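Local coordinates for proteasome activator protein PA26 (Trypanosoma brucei, PDB 1YAR) that probably docks onto the ends of the 20S proteasome as a ring of helical subunits and opens its gate to substrates, at residues E33-T38 and A213-Y218; I123-I128 and S208-A213; K68-L73 and R152-A157. One frame throughout, in Å; residues are numbered along the deposited sequence.

Interaction 1: E33-T38 and A213-Y218; sequences EWAAGT and AVINAY
The indole of Trp34 meets Val214 at its edge: Val214 CG1 sits in the plane of the ring, 3.7 Å from Trp34 CZ3, and Val214 CB follows at 4.1 Å from the same carbon. With chi2 of -1°, the CA of Trp34 lies almost in the indole plane on the CD1 side, which turns the six-membered ring outward and presents its CZ3 corner to the valine. Val87, Ala91 and Ile94 of helix 71-99 also touch the Trp34 side chain, while the buried NE1 is satisfied by a hydrogen bond to Gln90 OE1. Tryptophan suits the place because one wide, flat side chain can touch several other helices and still find a partner for its single polar atom. The setting is the long four-helix bundle of the 11S activators; here helices 24-57 and 183-226 run roughly antiparallel, their local axes 10.2 Å apart at an angle of 149°. Ile215 bridges that gap differently. Its CG1 branch, anti to the carbonyl carbon (chi1 -66°), carries CD1 against the backbone of the other helix, 3.8 Å from Ala35 CA, and the methyl also lies 4.1 Å from Ala35 CB. The small alanine leaves the backbone accessible to this branched chain, and Leu14 and Leu18 of a neighbouring subunit pack on Ala35 and Ile215 respectively. Helix 24-57 widens into a pi-type turn over 34-38, closed by the bond from Thr38 N to Glu33 O.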
loop_
_atom_site.group_PDB
_atom_site.type_symbol
_atom_site.label_atom_id
_atom_site.label_comp_id
_atom_site.label_asym_id
_atom_site.label_seq_id
_atom_site.Cartn_x
_atom_site.Cartn_y
_atom_site.Cartn_z
ATOM N N GLU O 33 5.654 -98.519 -42.617
ATOM C CA GLU O 33 5.204 -99.890 -42.894
ATOM C C GLU O 33 3.699 -100.049 -42.663
ATOM O O GLU O 33 3.000 -100.635 -43.480
ATOM C CB GLU O 33 6.011 -100.898 -42.056
ATOM C CG GLU O 33 5.569 -102.368 -42.161
ATOM C CD GLU O 33 5.533 -102.916 -43.576
ATOM O OE1 GLU O 33 6.272 -102.410 -44.462
ATOM O OE2 GLU O 33 4.745 -103.865 -43.811
ATOM N N TRP O 34 3.197 -99.479 -41.565
ATOM C CA TRP O 34 1.783 -99.577 -41.236
ATOM C C TRP O 34 0.937 -98.871 -42.277
ATOM O O TRP O 34 -0.120 -99.362 -42.652
ATOM C CB TRP O 34 1.508 -98.987 -39.841
ATOM C CG TRP O 34 1.931 -99.867 -38.711
ATOM C CD1 TRP O 34 2.502 -101.108 -38.795
ATOM C CD2 TRP O 34 1.726 -99.622 -37.305
ATOM N NE1 TRP O 34 2.729 -101.616 -37.535
ATOM C CE2 TRP O 34 2.251 -100.732 -36.600
ATOM C CE3 TRP O 34 1.158 -98.560 -36.566
ATOM C CZ2 TRP O 34 2.229 -100.823 -35.190
ATOM C CZ3 TRP O 34 1.145 -98.641 -35.160
ATOM C CH2 TRP O 34 1.682 -99.760 -34.491
ATOM N N ALA O 35 1.419 -97.729 -42.763
ATOM C CA ALA O 35 0.650 -96.923 -43.702
ATOM C C ALA O 35 0.494 -97.604 -45.048
ATOM O O ALA O 35 -0.441 -97.304 -45.791
ATOM C CB ALA O 35 1.276 -95.544 -43.873
ATOM N N ALA O 36 1.409 -98.514 -45.341
ATOM C CA ALA O 36 1.491 -99.144 -46.653
ATOM C C ALA O 36 1.135 -100.629 -46.576
ATOM O O ALA O 36 -0.056 -100.992 -46.628
ATOM C CB ALA O 36 2.893 -98.938 -47.249
ATOM N N GLY O 37 2.158 -101.472 -46.431
ATOM C CA GLY O 37 1.994 -102.929 -46.443
ATOM C C GLY O 37 1.069 -103.519 -45.386
ATOM O O GLY O 37 0.358 -104.483 -45.654
ATOM N N THR O 38 1.080 -102.958 -44.179
ATOM C CA THR O 38 0.242 -103.488 -43.084
ATOM C C THR O 38 -1.243 -103.380 -43.404
ATOM O O THR O 38 -1.957 -104.369 -43.342
ATOM C CB THR O 38 0.558 -102.780 -41.777
ATOM O OG1 THR O 38 1.926 -103.039 -41.439
ATOM C CG2 THR O 38 -0.231 -103.407 -40.594
ATOM N N ALA O 213 -5.563 -94.430 -36.951
ATOM C CA ALA O 213 -5.575 -93.441 -35.859
ATOM C C ALA O 213 -4.165 -93.243 -35.299
ATOM O O ALA O 213 -3.779 -92.118 -34.996
ATOM C CB ALA O 213 -6.531 -93.894 -34.729
ATOM N N VAL O 214 -3.408 -94.336 -35.146
ATOM C CA VAL O 214 -2.028 -94.258 -34.603
ATOM C C VAL O 214 -1.038 -93.598 -35.589
ATOM O O VAL O 214 -0.202 -92.782 -35.189
ATOM C CB VAL O 214 -1.482 -95.635 -34.097
ATOM C CG1 VAL O 214 -0.055 -95.504 -33.588
ATOM C CG2 VAL O 214 -2.350 -96.202 -32.943
ATOM N N ILE O 215 -1.155 -93.919 -36.871
ATOM C CA ILE O 215 -0.337 -93.230 -37.897
ATOM C C ILE O 215 -0.530 -91.729 -37.763
ATOM O O ILE O 215 0.442 -90.974 -37.663
ATOM C CB ILE O 215 -0.725 -93.690 -39.307
ATOM C CG1 ILE O 215 -0.373 -95.174 -39.491
ATOM C CG2 ILE O 215 -0.029 -92.803 -40.392
ATOM C CD1 ILE O 215 -1.181 -95.834 -40.600
ATOM N N ASN O 216 -1.797 -91.300 -37.739
ATOM C CA ASN O 216 -2.109 -89.878 -37.592
ATOM C C ASN O 216 -1.533 -89.291 -36.313
ATOM O O ASN O 216 -0.898 -88.238 -36.354
ATOM C CB ASN O 216 -3.622 -89.624 -37.704
ATOM C CG ASN O 216 -3.993 -88.147 -37.578
ATOM O OD1 ASN O 216 -3.656 -87.334 -38.447
ATOM N ND2 ASN O 216 -4.747 -87.808 -36.521
ATOM N N ALA O 217 -1.754 -89.962 -35.185
ATOM C CA ALA O 217 -1.304 -89.451 -33.891
ATOM C C ALA O 217 0.225 -89.348 -33.830
ATOM O O ALA O 217 0.764 -88.398 -33.277
ATOM C CB ALA O 217 -1.793 -90.337 -32.792
ATOM N N TYR O 218 0.921 -90.344 -34.378
ATOM C CA TYR O 218 2.388 -90.309 -34.333
ATOM C C TYR O 218 2.911 -89.150 -35.173
ATOM O O TYR O 218 3.762 -88.379 -34.726
ATOM C CB TYR O 218 2.998 -91.637 -34.821
ATOM C CG TYR O 218 4.511 -91.620 -34.801
ATOM C CD1 TYR O 218 5.216 -92.027 -33.665
ATOM C CD2 TYR O 218 5.234 -91.139 -35.899
ATOM C CE1 TYR O 218 6.620 -91.987 -33.633
ATOM C CE2 TYR O 218 6.632 -91.082 -35.875
ATOM C CZ TYR O 218 7.308 -91.525 -34.754
ATOM O OH TYR O 218 8.689 -91.486 -34.709
#

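Interaction 2: I123-I128 and S208-A213; sequences IDELEI and STMVRA
Glu125 and Leu126 touch segment 208-213 through Met210. Along that segment Thr209 comes first: its OG1 bonds to Thr205 O in its own helix and, in a neighbouring subunit, to Glu92 and Thr96, a small polar group fitted to a subunit interface. At Met210 the chain faces helix 111-130, within the helical bundle of this proteasome activator, and the CA atoms of Leu126 and Met210 are 6.7 Å apart. Leu126 CD1 comes to 4.3 Å from Met210 CB, at the foot of the methionine. Farther out the methionine bends, with chi2 at -76°, and the Glu125 side chain, extended beyond CG, passes across it at about a right angle, bringing Glu125 CD to 4.2 Å from Met210 SD. Met210 is modelled in two conformers, so its contact with Glu125 through SD is doubtful in detail. Val211, next along, packs on Trp34 of helix 24-57. The leucine methyl lies against the methionine's CB, and the thioether sulfur beside the carboxylate carbon of Glu125; the Leu126-Met210 packing probably rests largely on van der Waals contact, and no directional bond joins the two segments here, consistent with a methionine that can adopt more than one shape.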
loop_
_atom_site.group_PDB
_atom_site.type_symbol
_atom_site.label_atom_id
_atom_site.label_comp_id
_atom_site.label_asym_id
_atom_site.label_seq_id
_atom_site.Cartn_x
_atom_site.Cartn_y
_atom_site.Cartn_z
ATOM N N ILE O 123 -1.325 -96.570 -28.045
ATOM C CA ILE O 123 -0.559 -97.772 -28.439
ATOM C C ILE O 123 -0.844 -98.929 -27.490
ATOM O O ILE O 123 -1.019 -100.065 -27.931
ATOM C CB ILE O 123 0.944 -97.503 -28.598
ATOM C CG1 ILE O 123 1.150 -96.467 -29.707
ATOM C CG2 ILE O 123 1.638 -98.765 -29.126
ATOM C CD1 ILE O 123 2.535 -95.886 -29.745
ATOM N N ASP O 124 -0.924 -98.637 -26.193
ATOM C CA ASP O 124 -1.401 -99.624 -25.214
ATOM C C ASP O 124 -2.779 -100.208 -25.552
ATOM O O ASP O 124 -2.982 -101.429 -25.461
ATOM C CB ASP O 124 -1.463 -99.008 -23.822
ATOM C CG ASP O 124 -0.095 -98.805 -23.206
ATOM O OD1 ASP O 124 0.899 -99.402 -23.701
ATOM O OD2 ASP O 124 0.084 -98.050 -22.211
ATOM N N GLU O 125 -3.727 -99.333 -25.898
ATOM C CA GLU O 125 -5.062 -99.762 -26.328
ATOM C C GLU O 125 -4.975 -100.670 -27.555
ATOM O O GLU O 125 -5.653 -101.693 -27.625
ATOM C CB GLU O 125 -5.968 -98.562 -26.656
ATOM C CG GLU O 125 -7.449 -98.949 -26.804
ATOM C CD GLU O 125 -8.348 -97.822 -27.308
ATOM O OE1 GLU O 125 -7.909 -96.643 -27.333
ATOM O OE2 GLU O 125 -9.500 -98.119 -27.707
ATOM N N LEU O 126 -4.152 -100.287 -28.522
ATOM C CA LEU O 126 -3.911 -101.150 -29.682
ATOM C C LEU O 126 -3.437 -102.542 -29.262
ATOM O O LEU O 126 -3.985 -103.547 -29.716
ATOM C CB LEU O 126 -2.924 -100.496 -30.659
ATOM C CG LEU O 126 -2.325 -101.367 -31.773
ATOM C CD1 LEU O 126 -3.406 -101.787 -32.752
ATOM C CD2 LEU O 126 -1.227 -100.598 -32.505
ATOM N N GLU O 127 -2.428 -102.600 -28.395
ATOM C CA GLU O 127 -1.818 -103.881 -28.024
ATOM C C GLU O 127 -2.669 -104.739 -27.113
ATOM O O GLU O 127 -2.752 -105.960 -27.302
ATOM C CB GLU O 127 -0.461 -103.652 -27.351
ATOM C CG GLU O 127 0.586 -103.035 -28.250
ATOM C CD GLU O 127 1.961 -103.104 -27.613
ATOM O OE1 GLU O 127 2.239 -104.111 -26.945
ATOM O OE2 GLU O 127 2.757 -102.164 -27.754
ATOM N N ILE O 128 -3.291 -104.104 -26.123
ATOM C CA ILE O 128 -4.042 -104.828 -25.102
ATOM C C ILE O 128 -5.486 -105.088 -25.552
ATOM O O ILE O 128 -5.982 -106.217 -25.471
ATOM C CB ILE O 128 -4.021 -104.054 -23.753
ATOM C CG1 ILE O 128 -2.585 -103.785 -23.262
ATOM C CG2 ILE O 128 -4.872 -104.760 -22.695
ATOM C CD1 ILE O 128 -1.639 -104.960 -23.311
ATOM N N SER O 208 -7.875 -101.818 -38.641
ATOM C CA SER O 208 -7.473 -100.815 -39.626
ATOM C C SER O 208 -7.777 -99.396 -39.123
ATOM O O SER O 208 -6.987 -98.473 -39.333
ATOM C CB SER O 208 -8.116 -101.067 -40.994
ATOM O OG SER O 208 -9.503 -100.764 -40.995
ATOM N N THR O 209 -8.913 -99.235 -38.446
ATOM C CA THR O 209 -9.262 -97.939 -37.827
ATOM C C THR O 209 -8.218 -97.520 -36.782
ATOM O O THR O 209 -7.761 -96.374 -36.804
ATOM C CB THR O 209 -10.647 -98.020 -37.181
ATOM O OG1 THR O 209 -11.602 -98.318 -38.199
ATOM C CG2 THR O 209 -11.063 -96.640 -36.632
ATOM N N MET O 210 -7.853 -98.438 -35.888
ATOM C CA MET O 210 -6.844 -98.154 -34.862
ATOM C C MET O 210 -5.495 -97.829 -35.482
ATOM O O MET O 210 -4.899 -96.799 -35.183
ATOM C CB MET O 210 -6.697 -99.314 -33.885
ATOM C CG MET O 210 -7.665 -99.245 -32.719
ATOM S SD MET O 210 -7.343 -98.050 -31.377
ATOM C CE MET O 210 -6.330 -96.741 -32.082
ATOM N N VAL O 211 -5.034 -98.700 -36.377
ATOM C CA VAL O 211 -3.779 -98.459 -37.082
ATOM C C VAL O 211 -3.756 -97.064 -37.739
ATOM O O VAL O 211 -2.805 -96.291 -37.536
ATOM C CB VAL O 211 -3.436 -99.637 -38.057
ATOM C CG1 VAL O 211 -2.221 -99.279 -38.939
ATOM C CG2 VAL O 211 -3.097 -100.887 -37.249
ATOM N N ARG O 212 -4.809 -96.713 -38.471
ATOM C CA ARG O 212 -4.893 -95.389 -39.099
ATOM C C ARG O 212 -4.847 -94.250 -38.064
ATOM O O ARG O 212 -4.163 -93.238 -38.273
ATOM C CB ARG O 212 -6.135 -95.275 -39.979
ATOM C CG ARG O 212 -6.080 -96.184 -41.206
ATOM C CD ARG O 212 -7.213 -96.006 -42.197
ATOM N NE ARG O 212 -6.816 -96.563 -43.495
ATOM C CZ ARG O 212 -7.288 -97.697 -44.003
ATOM N NH1 ARG O 212 -8.230 -98.394 -43.353
ATOM N NH2 ARG O 212 -6.835 -98.121 -45.190
ATOM N N ALA O 213 -5.563 -94.430 -36.951
ATOM C CA ALA O 213 -5.575 -93.441 -35.859
ATOM C C ALA O 213 -4.165 -93.243 -35.299
ATOM O O ALA O 213 -3.779 -92.118 -34.996
ATOM C CB ALA O 213 -6.531 -93.894 -34.729
#

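Interaction 3: K68-L73 and R152-A157; sequences KSPEQL and REYLSA
Tyr154 OH is the polar atom on which this contact converges: Pro70 and Leu73 close in on it, and its hydrogen bond goes to Asp193 OD1 of helix 183-226. The meeting point lies where helix 71-99 begins, in the helical bundle of the 11S activator fold, with Pro70 at the N-cap position and helix 150-166 supplying the tyrosine. Proline suits the first of these places because its ring restricts the backbone just ahead of the helix. Pro70 CD stands at the edge of the phenol, near its plane, 3.3 Å from Tyr154 OH, with CG of the same proline at 3.6 Å from that oxygen. From the first turn of the helix, Leu73 crosses the tyrosine at about a right angle and puts CD1 3.4 Å from Tyr154 OH. The two CA atoms of Leu73 and Tyr154 are 9.4 Å apart, so a long side chain is needed to span the gap. Tyrosine does this with its CG anti to the backbone N (chi1 170°), which carries the ring toward the start of helix 71-99; Phe196 meets that ring edge-to-face. The hydroxyl of this buried residue thus has apolar carbons of Pro70 and Leu73 beside it and Asp193 as its polar partner. Within segment 68-73 itself, the lead-in to the helix is tied by a salt bridge, Lys68 NZ lying 2.7 Å from Glu71 OE2.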
loop_
_atom_site.group_PDB
_atom_site.type_symbol
_atom_site.label_atom_id
_atom_site.label_comp_id
_atom_site.label_asym_id
_atom_site.label_seq_id
_atom_site.Cartn_x
_atom_site.Cartn_y
_atom_site.Cartn_z
ATOM N N LYS O 68 -13.844 -133.419 -40.001
ATOM C CA LYS O 68 -12.705 -132.666 -40.517
ATOM C C LYS O 68 -12.764 -131.167 -40.184
ATOM O O LYS O 68 -13.815 -130.532 -40.351
ATOM C CB LYS O 68 -12.613 -132.833 -42.034
ATOM C CG LYS O 68 -11.204 -133.149 -42.505
ATOM C CD LYS O 68 -10.734 -132.206 -43.603
ATOM C CE LYS O 68 -9.223 -132.344 -43.781
ATOM N NZ LYS O 68 -8.593 -131.134 -44.389
ATOM N N SER O 69 -11.629 -130.610 -39.744
ATOM C CA SER O 69 -11.472 -129.153 -39.581
ATOM C C SER O 69 -11.100 -128.466 -40.899
ATOM O O SER O 69 -10.130 -128.855 -41.557
ATOM C CB SER O 69 -10.416 -128.816 -38.528
ATOM O OG SER O 69 -10.726 -129.398 -37.282
ATOM N N PRO O 70 -11.851 -127.429 -41.271
ATOM C CA PRO O 70 -11.720 -126.813 -42.592
ATOM C C PRO O 70 -10.448 -125.993 -42.743
ATOM O O PRO O 70 -10.291 -124.960 -42.081
ATOM C CB PRO O 70 -12.950 -125.906 -42.688
ATOM C CG PRO O 70 -13.744 -126.154 -41.472
ATOM C CD PRO O 70 -12.876 -126.771 -40.448
ATOM N N GLU O 71 -9.558 -126.454 -43.617
ATOM C CA GLU O 71 -8.236 -125.850 -43.811
ATOM C C GLU O 71 -8.307 -124.388 -44.243
ATOM O O GLU O 71 -7.430 -123.596 -43.891
ATOM C CB GLU O 71 -7.441 -126.617 -44.879
ATOM C CG GLU O 71 -6.954 -128.000 -44.481
ATOM C CD GLU O 71 -6.455 -128.801 -45.687
ATOM O OE1 GLU O 71 -5.292 -128.578 -46.127
ATOM O OE2 GLU O 71 -7.232 -129.653 -46.204
ATOM N N GLN O 72 -9.316 -124.044 -45.038
ATOM C CA GLN O 72 -9.485 -122.673 -45.499
ATOM C C GLN O 72 -9.673 -121.711 -44.308
ATOM O O GLN O 72 -9.112 -120.617 -44.294
ATOM C CB GLN O 72 -10.666 -122.558 -46.461
ATOM C CG GLN O 72 -10.772 -121.180 -47.134
ATOM C CD GLN O 72 -12.051 -120.974 -47.932
ATOM O OE1 GLN O 72 -12.954 -121.811 -47.903
ATOM N NE2 GLN O 72 -12.131 -119.855 -48.645
ATOM N N LEU O 73 -10.448 -122.133 -43.314
ATOM C CA LEU O 73 -10.722 -121.269 -42.159
ATOM C C LEU O 73 -9.492 -121.188 -41.263
ATOM O O LEU O 73 -9.135 -120.112 -40.782
ATOM C CB LEU O 73 -11.930 -121.754 -41.353
ATOM C CG LEU O 73 -13.282 -122.140 -41.963
ATOM C CD1 LEU O 73 -14.332 -121.917 -40.893
ATOM C CD2 LEU O 73 -13.664 -121.410 -43.228
ATOM N N ARG O 152 -6.623 -120.669 -31.508
ATOM C CA ARG O 152 -6.931 -121.467 -30.333
ATOM C C ARG O 152 -8.393 -121.340 -29.887
ATOM O O ARG O 152 -8.999 -122.343 -29.528
ATOM C CB ARG O 152 -5.971 -121.167 -29.179
ATOM C CG ARG O 152 -6.344 -121.853 -27.883
ATOM C CD ARG O 152 -5.261 -122.755 -27.318
ATOM N NE ARG O 152 -5.754 -123.443 -26.120
ATOM C CZ ARG O 152 -5.357 -123.190 -24.866
ATOM N NH1 ARG O 152 -4.416 -122.280 -24.609
ATOM N NH2 ARG O 152 -5.904 -123.873 -23.863
ATOM N N GLU O 153 -8.939 -120.123 -29.904
ATOM C CA GLU O 153 -10.363 -119.888 -29.603
ATOM C C GLU O 153 -11.255 -120.736 -30.524
ATOM O O GLU O 153 -12.155 -121.421 -30.055
ATOM C CB GLU O 153 -10.753 -118.420 -29.816
ATOM C CG GLU O 153 -10.134 -117.358 -28.904
ATOM C CD GLU O 153 -10.811 -116.001 -29.104
ATOM O OE1 GLU O 153 -12.053 -115.997 -29.359
ATOM O OE2 GLU O 153 -10.116 -114.938 -29.040
ATOM N N TYR O 154 -10.999 -120.662 -31.827
ATOM C CA TYR O 154 -11.779 -121.403 -32.833
ATOM C C TYR O 154 -11.704 -122.917 -32.619
ATOM O O TYR O 154 -12.737 -123.581 -32.538
ATOM C CB TYR O 154 -11.323 -121.018 -34.244
ATOM C CG TYR O 154 -11.880 -121.867 -35.376
ATOM C CD1 TYR O 154 -13.220 -121.777 -35.753
ATOM C CD2 TYR O 154 -11.041 -122.736 -36.096
ATOM C CE1 TYR O 154 -13.727 -122.561 -36.786
ATOM C CE2 TYR O 154 -11.532 -123.518 -37.135
ATOM C CZ TYR O 154 -12.863 -123.418 -37.485
ATOM O OH TYR O 154 -13.350 -124.187 -38.515
ATOM N N LEU O 155 -10.484 -123.448 -32.517
ATOM C CA LEU O 155 -10.268 -124.889 -32.277
ATOM C C LEU O 155 -10.938 -125.392 -30.990
ATOM O O LEU O 155 -11.599 -126.436 -31.006
ATOM C CB LEU O 155 -8.770 -125.235 -32.332
ATOM C CG LEU O 155 -8.134 -124.902 -33.692
ATOM C CD1 LEU O 155 -6.593 -125.082 -33.664
ATOM C CD2 LEU O 155 -8.787 -125.694 -34.840
ATOM N N SER O 156 -10.766 -124.640 -29.899
ATOM C CA SER O 156 -11.441 -124.912 -28.628
ATOM C C SER O 156 -12.934 -125.097 -28.864
ATOM O O SER O 156 -13.492 -126.152 -28.563
ATOM C CB SER O 156 -11.247 -123.753 -27.638
ATOM O OG SER O 156 -9.893 -123.334 -27.549
ATOM N N ALA O 157 -13.555 -124.064 -29.431
ATOM C CA ALA O 157 -15.007 -123.994 -29.627
ATOM C C ALA O 157 -15.506 -125.138 -30.525
ATOM O O ALA O 157 -16.498 -125.806 -30.217
ATOM C CB ALA O 157 -15.379 -122.640 -30.248
#

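How the interactions relate
Interactions 1 and 2 are neighbours, their centres 10 Å apart, and share helix 183-226 with Ala213 common to both. They touch directly: Trp34 CH2 packs 3.6 Å from Leu126 CD2, so the indole links helix 24-57 to helix 111-130 as well. Interaction 1 is buried and apolar, whereas interaction 2 is only partly buried and admits a carboxylate at its margin. Interaction 3 lies on the other side of the chain's centre from interaction 1, about 31 Å away between centres. It too is buried, but gathers around a hydroxyl and joins helix 71-99 to helix 150-166. Each contact adjoins at least one neighbouring subunit.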